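Local coordinates for protein ferulic acid decarboxylase 1 (Candida dubliniensis, PDB 4ZAD) that probably catalyses the reversible, prenylated-FMN-dependent decarboxylation of cinnamic, coumaric and ferulic acids to the corresponding vinyl aromatics, at residues A[72-77]-A[158-163]; A[126-131]-A[269-274]; A[218-223]-A[316-321]. All coordinates share one frame; numbering follows the deposited sequence.

Interaction 1 (A[72-77]-A[158-163]); sequences GCPGGL and QTYGMW. With 4LU (1-deoxy-5-O-phosphono-1-(3,3,4,5-tetramethyl-9,11-dioxo-2,3,8,9,10,11-hexahydro-7H-quinolino[1,8-fg]pteridin-12-ium-7-y l)-D-ribitol), chain E.
Pro74 sets CG over one face of the Tyr160 phenol ring, and this pair carries the contact. Pro74 CG stands 3.7 Å from the centroid of the Tyr160 ring and 13° off the ring normal, a CH-pi contact almost over the centre. Pro74 CB follows at the rim, 3.9 Å from Tyr160 CE2. The edge of the same ring is turned to the cofactor, with Tyr160 CD1 4.0 Å from methyl C7M of the prenylated flavin. Tyr160 has CG anti to the backbone N (chi1 -152°), which takes one face to the proline and the CD1 edge to the flavin methyl. Thr159 O lies 2.9 Å from C13 of the cofactor.

Further out, a type I turn from Cys73 to Gly76 presents the proline, closed by Gly76 N to Cys73 O at 3.1 Å; Glu329 binds Gly75 N. The Gln158 amide straps the other loop: Gly161 N lies on a lone pair of OE1 (2.9 Å), whereas NE2 donates to Gly161 O (2.8 Å) from well above its carbonyl plane. The phenol hydroxyl bonds weakly to His90.

Across the segments the attachment is thus apolar: a loop of the N-terminal region backs the tyrosine whose edge meets flavin methyl C7M.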
loop_
_atom_site.group_PDB
_atom_site.type_symbol
_atom_site.label_atom_id
_atom_site.label_comp_id
_atom_site.label_asym_id
_atom_site.label_seq_id
_atom_site.Cartn_x
_atom_site.Cartn_y
_atom_site.Cartn_z
ATOM N N GLY A 72 19.845 4.772 -19.227
ATOM C CA GLY A 72 19.288 4.259 -17.976
ATOM C C GLY A 72 17.761 4.312 -17.892
ATOM O O GLY A 72 17.116 5.039 -18.612
ATOM N N CYS A 73 17.168 3.537 -17.008
ATOM C CA CYS A 73 15.719 3.565 -16.876
ATOM C C CYS A 73 14.914 3.209 -18.116
ATOM O O CYS A 73 13.850 3.775 -18.308
ATOM C CB CYS A 73 15.276 4.953 -16.442
ATOM S SG CYS A 73 15.982 5.358 -14.962
ATOM N N PRO A 74 15.404 2.261 -18.944
ATOM C CA PRO A 74 14.714 1.942 -20.192
ATOM C C PRO A 74 13.298 1.431 -19.977
ATOM O O PRO A 74 12.443 1.598 -20.861
ATOM C CB PRO A 74 15.592 0.858 -20.810
ATOM C CG PRO A 74 16.283 0.222 -19.621
ATOM C CD PRO A 74 16.522 1.340 -18.683
ATOM N N GLY A 75 13.064 0.832 -18.809
ATOM C CA GLY A 75 11.775 0.272 -18.460
ATOM C C GLY A 75 11.202 0.940 -17.237
ATOM O O GLY A 75 10.326 0.383 -16.569
ATOM N N GLY A 76 11.696 2.122 -16.902
ATOM C CA GLY A 76 11.226 2.795 -15.701
ATOM C C GLY A 76 9.937 3.498 -16.047
ATOM O O GLY A 76 9.638 3.652 -17.215
ATOM N N LEU A 77 9.187 3.961 -15.053
ATOM C CA LEU A 77 7.910 4.603 -15.363
ATOM C C LEU A 77 8.099 6.074 -15.788
ATOM O O LEU A 77 9.004 6.783 -15.298
ATOM C CB LEU A 77 6.931 4.520 -14.200
ATOM C CG LEU A 77 6.501 3.136 -13.737
ATOM C CD1 LEU A 77 5.573 3.309 -12.532
ATOM C CD2 LEU A 77 5.833 2.315 -14.856
ATOM N N GLN A 158 26.318 -6.369 -16.883
ATOM C CA GLN A 158 25.171 -7.015 -17.514
ATOM C C GLN A 158 23.979 -6.892 -16.614
ATOM O O GLN A 158 23.802 -7.639 -15.650
ATOM C CB GLN A 158 25.494 -8.461 -17.873
ATOM C CG GLN A 158 24.356 -9.446 -17.941
ATOM C CD GLN A 158 23.216 -9.052 -18.845
ATOM O OE1 GLN A 158 23.160 -7.954 -19.373
ATOM N NE2 GLN A 158 22.270 -9.963 -18.996
ATOM N N THR A 159 23.171 -5.894 -16.933
ATOM C CA THR A 159 21.925 -5.691 -16.260
ATOM C C THR A 159 20.785 -5.574 -17.261
ATOM O O THR A 159 19.648 -5.609 -16.854
ATOM C CB THR A 159 21.975 -4.457 -15.321
ATOM O OG1 THR A 159 22.050 -3.238 -16.088
ATOM C CG2 THR A 159 23.171 -4.547 -14.405
ATOM N N TYR A 160 21.054 -5.443 -18.559
ATOM C CA TYR A 160 19.956 -5.257 -19.510
ATOM C C TYR A 160 20.333 -5.662 -20.926
ATOM O O TYR A 160 19.853 -5.097 -21.925
ATOM C CB TYR A 160 19.446 -3.804 -19.461
ATOM C CG TYR A 160 17.976 -3.611 -19.845
ATOM C CD1 TYR A 160 16.972 -3.827 -18.935
ATOM C CD2 TYR A 160 17.607 -3.174 -21.128
ATOM C CE1 TYR A 160 15.619 -3.628 -19.295
ATOM C CE2 TYR A 160 16.283 -2.959 -21.481
ATOM C CZ TYR A 160 15.297 -3.189 -20.553
ATOM O OH TYR A 160 13.990 -2.983 -20.876
ATOM N N GLY A 161 21.182 -6.672 -21.006
ATOM C CA GLY A 161 21.498 -7.312 -22.247
ATOM C C GLY A 161 21.032 -8.730 -22.097
ATOM O O GLY A 161 20.526 -9.117 -21.025
ATOM N N MET A 162 21.289 -9.514 -23.149
ATOM C CA MET A 162 20.606 -10.790 -23.384
ATOM C C MET A 162 21.600 -11.916 -23.559
ATOM O O MET A 162 22.508 -11.803 -24.357
ATOM C CB MET A 162 19.801 -10.624 -24.661
ATOM C CG MET A 162 19.045 -11.801 -25.160
ATOM S SD MET A 162 18.093 -11.329 -26.647
ATOM C CE MET A 162 19.283 -11.522 -27.974
ATOM N N TRP A 163 21.416 -13.009 -22.821
ATOM C CA TRP A 163 22.305 -14.163 -22.953
ATOM C C TRP A 163 21.641 -15.030 -23.958
ATOM O O TRP A 163 20.444 -15.277 -23.842
ATOM C CB TRP A 163 22.440 -14.979 -21.660
ATOM C CG TRP A 163 23.041 -14.288 -20.488
ATOM C CD1 TRP A 163 22.385 -13.774 -19.429
ATOM C CD2 TRP A 163 24.427 -14.061 -20.252
ATOM N NE1 TRP A 163 23.270 -13.216 -18.546
ATOM C CE2 TRP A 163 24.537 -13.383 -19.036
ATOM C CE3 TRP A 163 25.581 -14.329 -20.974
ATOM C CZ2 TRP A 163 25.755 -13.008 -18.505
ATOM C CZ3 TRP A 163 26.788 -13.931 -20.455
ATOM C CH2 TRP A 163 26.868 -13.284 -19.233
HETATM C C9 4LU E . 15.096 -9.582 -15.146
HETATM C C8 4LU E . 15.376 -8.293 -15.618
HETATM C C7 4LU E . 16.522 -7.607 -15.192
HETATM C C10 4LU E . 16.971 -12.449 -13.777
HETATM C C6 4LU E . 17.384 -8.257 -14.163
HETATM N N3 4LU E . 19.001 -13.916 -12.690
HETATM C C2 4LU E . 17.977 -14.541 -13.282
HETATM C C13 4LU E . 19.607 -7.725 -14.808
HETATM C C5 4LU E . 18.609 -7.610 -13.680
HETATM C C1 4LU E . 18.868 -9.670 -12.269
HETATM O O2 4LU E . 18.012 -15.778 -13.325
HETATM N N1 4LU E . 16.966 -13.816 -13.819
HETATM C C4 4LU E . 19.051 -12.571 -12.601
HETATM O O4 4LU E . 20.069 -12.125 -12.020
HETATM C C4A 4LU E . 18.043 -11.798 -13.128
HETATM N N5 4LU E . 17.827 -10.272 -12.770
HETATM C C3 4LU E . 19.285 -8.406 -12.669
HETATM C C12 4LU E . 18.448 -6.138 -13.313
HETATM C C5A 4LU E . 17.008 -9.606 -13.666
HETATM C C7M 4LU E . 16.878 -6.232 -15.690
HETATM C C8M 4LU E . 14.421 -7.720 -16.633
HETATM C C9A 4LU E . 15.966 -10.307 -14.316
HETATM N N10 4LU E . 15.951 -11.746 -14.342
HETATM C "C1'" 4LU E . 14.683 -12.486 -14.420
HETATM C "C2'" 4LU E . 14.668 -13.255 -15.740
HETATM O "O2'" 4LU E . 15.064 -12.358 -16.798
HETATM C "C3'" 4LU E . 13.301 -13.887 -16.034
HETATM O "O3'" 4LU E . 12.988 -14.868 -15.023
HETATM C "C4'" 4LU E . 13.250 -14.553 -17.426
HETATM O "O4'" 4LU E . 12.098 -15.399 -17.505
HETATM C "C5'" 4LU E . 14.485 -15.433 -17.684
HETATM O "O5'" 4LU E . 14.451 -16.110 -18.925
HETATM P P 4LU E . 14.116 -17.655 -19.071
HETATM O O2P 4LU E . 14.463 -17.810 -20.551
HETATM O O3P 4LU E . 12.625 -17.733 -18.676
HETATM O O1P 4LU E . 15.020 -18.383 -18.099
#

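Interaction 2 (A[126-131]-A[269-274])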
loop_
_atom_site.group_PDB
_atom_site.type_symbol
_atom_site.label_atom_id
_atom_site.label_comp_id
_atom_site.label_asym_id
_atom_site.label_seq_id
_atom_site.Cartn_x
_atom_site.Cartn_y
_atom_site.Cartn_z
ATOM N N SER A 126 24.183 -5.648 -40.142
ATOM C CA SER A 126 24.271 -5.446 -38.699
ATOM C C SER A 126 25.291 -4.369 -38.366
ATOM O O SER A 126 26.473 -4.509 -38.663
ATOM C CB SER A 126 24.698 -6.752 -38.000
ATOM O OG SER A 126 25.051 -6.542 -36.630
ATOM N N PRO A 127 24.841 -3.293 -37.717
ATOM C CA PRO A 127 25.759 -2.269 -37.244
ATOM C C PRO A 127 26.880 -2.730 -36.312
ATOM O O PRO A 127 27.956 -2.175 -36.368
ATOM C CB PRO A 127 24.836 -1.296 -36.505
ATOM C CG PRO A 127 23.515 -1.430 -37.181
ATOM C CD PRO A 127 23.438 -2.845 -37.681
ATOM N N HIS A 128 26.637 -3.704 -35.440
ATOM C CA HIS A 128 27.643 -4.089 -34.451
ATOM C C HIS A 128 28.782 -4.882 -35.083
ATOM O O HIS A 128 29.845 -5.074 -34.451
ATOM C CB HIS A 128 27.040 -4.812 -33.233
ATOM C CG HIS A 128 26.509 -6.172 -33.523
ATOM N ND1 HIS A 128 27.324 -7.267 -33.678
ATOM C CD2 HIS A 128 25.238 -6.622 -33.657
ATOM C CE1 HIS A 128 26.576 -8.333 -33.916
ATOM N NE2 HIS A 128 25.307 -7.967 -33.912
ATOM N N LYS A 129 28.589 -5.317 -36.334
ATOM C CA LYS A 129 29.677 -5.976 -37.053
ATOM C C LYS A 129 30.711 -4.997 -37.618
ATOM O O LYS A 129 31.661 -5.442 -38.235
ATOM C CB LYS A 129 29.148 -6.857 -38.176
ATOM C CG LYS A 129 28.442 -8.136 -37.746
ATOM C CD LYS A 129 29.220 -8.961 -36.732
ATOM C CE LYS A 129 28.725 -10.385 -36.666
ATOM N NZ LYS A 129 29.581 -11.323 -35.893
ATOM N N LYS A 130 30.567 -3.688 -37.407
ATOM C CA LYS A 130 31.560 -2.758 -37.935
ATOM C C LYS A 130 32.955 -2.841 -37.219
ATOM O O LYS A 130 33.992 -2.743 -37.883
ATOM C CB LYS A 130 31.005 -1.326 -37.948
ATOM C CG LYS A 130 31.990 -0.257 -38.509
ATOM C CD LYS A 130 31.499 1.178 -38.295
ATOM C CE LYS A 130 32.072 2.146 -39.329
ATOM N NZ LYS A 130 31.380 3.486 -39.284
ATOM N N HIS A 131 32.969 -3.003 -35.891
ATOM C CA HIS A 131 34.213 -3.095 -35.112
ATOM C C HIS A 131 34.309 -4.381 -34.308
ATOM O O HIS A 131 33.322 -4.875 -33.771
ATOM C CB HIS A 131 34.372 -1.934 -34.114
ATOM C CG HIS A 131 34.365 -0.573 -34.734
ATOM N ND1 HIS A 131 33.264 0.256 -34.692
ATOM C CD2 HIS A 131 35.330 0.113 -35.401
ATOM C CE1 HIS A 131 33.542 1.380 -35.330
ATOM N NE2 HIS A 131 34.789 1.322 -35.764
ATOM N N GLU A 269 23.924 -3.071 -29.955
ATOM C CA GLU A 269 24.995 -2.093 -29.799
ATOM C C GLU A 269 26.324 -2.814 -29.637
ATOM O O GLU A 269 27.327 -2.391 -30.222
ATOM C CB GLU A 269 24.729 -1.163 -28.616
ATOM C CG GLU A 269 23.452 -0.372 -28.748
ATOM C CD GLU A 269 23.601 0.832 -29.686
ATOM O OE1 GLU A 269 24.506 1.680 -29.471
ATOM O OE2 GLU A 269 22.803 0.954 -30.634
ATOM N N MET A 270 26.330 -3.895 -28.848
ATOM C CA MET A 270 27.544 -4.654 -28.579
ATOM C C MET A 270 27.175 -6.089 -28.327
ATOM O O MET A 270 26.185 -6.356 -27.591
ATOM C CB MET A 270 28.275 -4.176 -27.308
ATOM C CG MET A 270 28.908 -2.807 -27.347
ATOM S SD MET A 270 29.514 -2.286 -25.748
ATOM C CE MET A 270 27.964 -1.843 -24.979
ATOM N N VAL A 271 28.014 -6.992 -28.875
ATOM C CA VAL A 271 27.880 -8.424 -28.671
ATOM C C VAL A 271 29.173 -8.953 -28.096
ATOM O O VAL A 271 30.240 -8.616 -28.558
ATOM C CB VAL A 271 27.524 -9.196 -29.985
ATOM C CG1 VAL A 271 27.491 -10.708 -29.728
ATOM C CG2 VAL A 271 26.174 -8.731 -30.537
ATOM N N PHE A 272 29.058 -9.757 -27.052
ATOM C CA PHE A 272 30.181 -10.367 -26.372
ATOM C C PHE A 272 30.032 -11.858 -26.694
ATOM O O PHE A 272 28.935 -12.387 -26.591
ATOM C CB PHE A 272 30.034 -10.189 -24.861
ATOM C CG PHE A 272 30.440 -8.832 -24.317
ATOM C CD1 PHE A 272 30.494 -7.689 -25.101
ATOM C CD2 PHE A 272 30.721 -8.696 -22.978
ATOM C CE1 PHE A 272 30.865 -6.452 -24.564
ATOM C CE2 PHE A 272 31.089 -7.433 -22.434
ATOM C CZ PHE A 272 31.156 -6.333 -23.237
ATOM N N GLU A 273 31.111 -12.529 -27.083
ATOM C CA GLU A 273 31.063 -13.955 -27.428
ATOM C C GLU A 273 32.025 -14.723 -26.584
ATOM O O GLU A 273 33.139 -14.262 -26.401
ATOM C CB GLU A 273 31.482 -14.171 -28.888
ATOM C CG GLU A 273 30.707 -13.318 -29.898
ATOM C CD GLU A 273 31.207 -13.522 -31.303
ATOM O OE1 GLU A 273 32.073 -14.400 -31.512
ATOM O OE2 GLU A 273 30.722 -12.827 -32.212
ATOM N N GLY A 274 31.648 -15.910 -26.108
ATOM C CA GLY A 274 32.634 -16.744 -25.400
ATOM C C GLY A 274 32.223 -18.151 -25.002
ATOM O O GLY A 274 31.536 -18.811 -25.733
#
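His128 reaches from Glu269 to Val271, at the start of strand 270-277. His128 CB lies 3.9 Å from Glu269 O, just before that strand. From there CG turns between the backbone N and the carbonyl carbon (chi1 69°), which sets the imidazole broadside to Val271. Methyl CG2 of Val271 sits over the centre of one face, 3.5 Å from the centroid of the His128 ring and 14° off its normal, a CH-pi contact in which CE1 of His128 comes nearest to this methyl at 3.4 Å. On the opposite face, toward the rim, stands Ser126 OG, itself bonded to Ala266 O. Both ring nitrogens are engaged beyond the segments: ND1 with the hydroxyl of Ser311, NE2 with the carbonyl of Pro265. These two bonds fix the rotation of the ring under the valine.

Beside it, Lys129 NZ lies 4.1 Å from Glu273 OE2, too far for a salt bridge; the lysine forms one with Glu258 and also bonds to Lys256 O, and the glutamate binds Thr259 OG1 and Glu258 N.

The 3-10 turn 127-129 thus packs against a strand of the large antiparallel sheet of the UbiD Rift-related domain, close to a classic beta bulge, where Glu269 and Met270 both face Phe220.

Interaction 3 (A[218-223]-A[316-321]); sequences LCFGVP and AIMPIS. With 4LU (1-deoxy-5-O-phosphono-1-(3,3,4,5-tetramethyl-9,11-dioxo-2,3,8,9,10,11-hexahydro-7H-quinolino[1,8-fg]pteridin-12-ium-7-y l)-D-ribitol), chain E.
A Met-aromatic contact joins the end of strand 214-220, in the large antiparallel sheet, to strand 317-319, an edge strand, within this chain, of the small mixed sheet that also holds strands 22-25, 49-52 and 69-71. Met318 places SD over one face of the Phe220 ring, 3.6 Å from its centroid and 26° off the normal, displaced toward the CD1-CE1 rim. Met318 CG also faces this rim, 3.9 Å from Phe220 CD1. The two side chains run side by side in the same direction. CG of Met318 is anti to the backbone N (chi1 -171°), which carries the thioether along the phenylalanine face. Phe272 meets the Phe220 ring edge-to-face, and Met270 packs on both the phenylalanine and the methionine.

Where strand 214-220 ends, the chain turns at Gly221, whose positive phi of 68° takes it out of the strand. Pro319 lies against this turn, its CD 3.6 Å from Gly221 N, and its ring extends the apolar surface toward Tyr160.

Two residues on, segment 316-321 reaches the prenylated flavin. Ser321 CB is 3.7 Å from methyl C7M of the cofactor, and OG is 3.8 Å from its C12. Ser321 OG is bonded to Glu329 and the Ser321 amide to Thr159 OG1, so its hydroxyl and its backbone N-H are both tied to protein partners while its flank lies along the methyls.

No hydrogen bond crosses between the two segments: sulfur, aromatic face and proline ring join them through dispersion and the sulfur-pi interaction, and the segment anchored in this way continues into the wall of the cofactor pocket.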
loop_
_atom_site.group_PDB
_atom_site.type_symbol
_atom_site.label_atom_id
_atom_site.label_comp_id
_atom_site.label_asym_id
_atom_site.label_seq_id
_atom_site.Cartn_x
_atom_site.Cartn_y
_atom_site.Cartn_z
ATOM N N LEU A 218 26.340 -12.512 -25.477
ATOM C CA LEU A 218 25.780 -11.624 -24.521
ATOM C C LEU A 218 25.612 -10.338 -25.295
ATOM O O LEU A 218 26.599 -9.758 -25.714
ATOM C CB LEU A 218 26.739 -11.412 -23.347
ATOM C CG LEU A 218 26.333 -10.233 -22.421
ATOM C CD1 LEU A 218 24.909 -10.494 -21.759
ATOM C CD2 LEU A 218 27.385 -9.924 -21.379
ATOM N N CYS A 219 24.366 -9.901 -25.479
ATOM C CA CYS A 219 24.017 -8.881 -26.480
ATOM C C CYS A 219 23.467 -7.657 -25.799
ATOM O O CYS A 219 22.533 -7.764 -25.017
ATOM C CB CYS A 219 23.000 -9.445 -27.470
ATOM S SG CYS A 219 23.510 -11.027 -28.294
ATOM N N PHE A 220 24.039 -6.489 -26.069
ATOM C CA PHE A 220 23.550 -5.228 -25.434
ATOM C C PHE A 220 22.871 -4.345 -26.462
ATOM O O PHE A 220 23.311 -4.279 -27.619
ATOM C CB PHE A 220 24.693 -4.462 -24.773
ATOM C CG PHE A 220 25.390 -5.238 -23.715
ATOM C CD1 PHE A 220 24.848 -5.353 -22.464
ATOM C CD2 PHE A 220 26.574 -5.867 -23.973
ATOM C CE1 PHE A 220 25.472 -6.098 -21.498
ATOM C CE2 PHE A 220 27.201 -6.614 -23.010
ATOM C CZ PHE A 220 26.654 -6.724 -21.777
ATOM N N GLY A 221 21.781 -3.703 -26.063
ATOM C CA GLY A 221 21.033 -2.857 -26.988
ATOM C C GLY A 221 20.348 -3.645 -28.077
ATOM O O GLY A 221 20.252 -3.223 -29.208
ATOM N N VAL A 222 19.852 -4.810 -27.725
ATOM C CA VAL A 222 19.137 -5.656 -28.670
ATOM C C VAL A 222 17.794 -5.030 -29.005
ATOM O O VAL A 222 17.440 -4.025 -28.436
ATOM C CB VAL A 222 18.879 -7.048 -28.064
ATOM C CG1 VAL A 222 20.225 -7.661 -27.478
ATOM C CG2 VAL A 222 17.790 -6.947 -27.040
ATOM N N PRO A 223 17.060 -5.609 -29.958
ATOM C CA PRO A 223 15.721 -5.152 -30.250
ATOM C C PRO A 223 14.860 -5.162 -29.010
ATOM O O PRO A 223 14.718 -6.211 -28.372
ATOM C CB PRO A 223 15.234 -6.197 -31.239
ATOM C CG PRO A 223 16.453 -6.566 -31.935
ATOM C CD PRO A 223 17.450 -6.684 -30.875
ATOM N N ALA A 316 28.627 3.148 -29.111
ATOM C CA ALA A 316 27.729 2.122 -28.599
ATOM C C ALA A 316 27.011 2.637 -27.364
ATOM O O ALA A 316 27.576 3.397 -26.564
ATOM C CB ALA A 316 28.486 0.800 -28.303
ATOM N N ILE A 317 25.748 2.247 -27.229
ATOM C CA ILE A 317 24.967 2.627 -26.052
ATOM C C ILE A 317 24.616 1.375 -25.251
ATOM O O ILE A 317 24.088 0.401 -25.777
ATOM C CB ILE A 317 23.681 3.415 -26.417
ATOM C CG1 ILE A 317 24.036 4.668 -27.228
ATOM C CG2 ILE A 317 22.935 3.818 -25.165
ATOM C CD1 ILE A 317 22.868 5.166 -28.107
ATOM N N MET A 318 24.918 1.395 -23.969
ATOM C CA MET A 318 24.494 0.298 -23.182
ATOM C C MET A 318 23.289 0.586 -22.307
ATOM O O MET A 318 23.345 1.458 -21.443
ATOM C CB MET A 318 25.602 -0.257 -22.325
ATOM C CG MET A 318 25.077 -1.533 -21.739
ATOM S SD MET A 318 26.291 -2.691 -21.332
ATOM C CE MET A 318 26.856 -1.907 -19.803
ATOM N N PRO A 319 22.214 -0.198 -22.482
ATOM C CA PRO A 319 21.161 -0.079 -21.514
ATOM C C PRO A 319 21.536 -0.773 -20.220
ATOM O O PRO A 319 22.383 -1.679 -20.192
ATOM C CB PRO A 319 19.995 -0.743 -22.178
ATOM C CG PRO A 319 20.597 -1.731 -23.098
ATOM C CD PRO A 319 21.918 -1.219 -23.498
ATOM N N ILE A 320 20.884 -0.317 -19.153
ATOM C CA ILE A 320 21.273 -0.603 -17.781
ATOM C C ILE A 320 19.963 -0.656 -16.980
ATOM O O ILE A 320 19.043 0.089 -17.285
ATOM C CB ILE A 320 22.288 0.545 -17.340
ATOM C CG1 ILE A 320 23.724 0.194 -17.803
ATOM C CG2 ILE A 320 22.231 0.940 -15.867
ATOM C CD1 ILE A 320 24.352 -1.122 -17.191
ATOM N N SER A 321 19.873 -1.586 -16.023
ATOM C CA SER A 321 18.857 -1.560 -14.947
ATOM C C SER A 321 19.475 -1.614 -13.540
ATOM O O SER A 321 20.349 -2.425 -13.244
ATOM C CB SER A 321 17.848 -2.689 -15.076
ATOM O OG SER A 321 16.978 -2.723 -13.961
HETATM C C9 4LU E . 15.096 -9.582 -15.146
HETATM C C8 4LU E . 15.376 -8.293 -15.618
HETATM C C7 4LU E . 16.522 -7.607 -15.192
HETATM C C10 4LU E . 16.971 -12.449 -13.777
HETATM C C6 4LU E . 17.384 -8.257 -14.163
HETATM N N3 4LU E . 19.001 -13.916 -12.690
HETATM C C2 4LU E . 17.977 -14.541 -13.282
HETATM C C13 4LU E . 19.607 -7.725 -14.808
HETATM C C5 4LU E . 18.609 -7.610 -13.680
HETATM C C1 4LU E . 18.868 -9.670 -12.269
HETATM O O2 4LU E . 18.012 -15.778 -13.325
HETATM N N1 4LU E . 16.966 -13.816 -13.819
HETATM C C4 4LU E . 19.051 -12.571 -12.601
HETATM O O4 4LU E . 20.069 -12.125 -12.020
HETATM C C4A 4LU E . 18.043 -11.798 -13.128
HETATM N N5 4LU E . 17.827 -10.272 -12.770
HETATM C C3 4LU E . 19.285 -8.406 -12.669
HETATM C C12 4LU E . 18.448 -6.138 -13.313
HETATM C C5A 4LU E . 17.008 -9.606 -13.666
HETATM C C7M 4LU E . 16.878 -6.232 -15.690
HETATM C C8M 4LU E . 14.421 -7.720 -16.633
HETATM C C9A 4LU E . 15.966 -10.307 -14.316
HETATM N N10 4LU E . 15.951 -11.746 -14.342
HETATM C "C1'" 4LU E . 14.683 -12.486 -14.420
HETATM C "C2'" 4LU E . 14.668 -13.255 -15.740
HETATM O "O2'" 4LU E . 15.064 -12.358 -16.798
HETATM C "C3'" 4LU E . 13.301 -13.887 -16.034
HETATM O "O3'" 4LU E . 12.988 -14.868 -15.023
HETATM C "C4'" 4LU E . 13.250 -14.553 -17.426
HETATM O "O4'" 4LU E . 12.098 -15.399 -17.505
HETATM C "C5'" 4LU E . 14.485 -15.433 -17.684
HETATM O "O5'" 4LU E . 14.451 -16.110 -18.925
HETATM P P 4LU E . 14.116 -17.655 -19.071
HETATM O O2P 4LU E . 14.463 -17.810 -20.551
HETATM O O3P 4LU E . 12.625 -17.733 -18.676
HETATM O O1P 4LU E . 15.020 -18.383 -18.099
#

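Along the chain, interaction 1 closes before interaction 3 opens, whereas the segments of interaction 2 alternate with those of both others. The centres spread out from the cofactor: interactions 1 and 3 lie about 7 Å apart and both touch the prenylated flavin, interaction 2 is about 11 Å from interaction 3 and 18 Å from interaction 1. Neighbouring strands 162-166, 214-220 and 270-277 of the antiparallel sheet connect them. Backbone bonds from Met162 to Cys219 and from Phe220 to Met270 bridge successive contacts, and Glu269 also binds Ile317 N. Near the flavin pocket, loop 72-77, which follows strand 69-71, and strand 317-319, its neighbour in the small mixed sheet, pack against the large sheet.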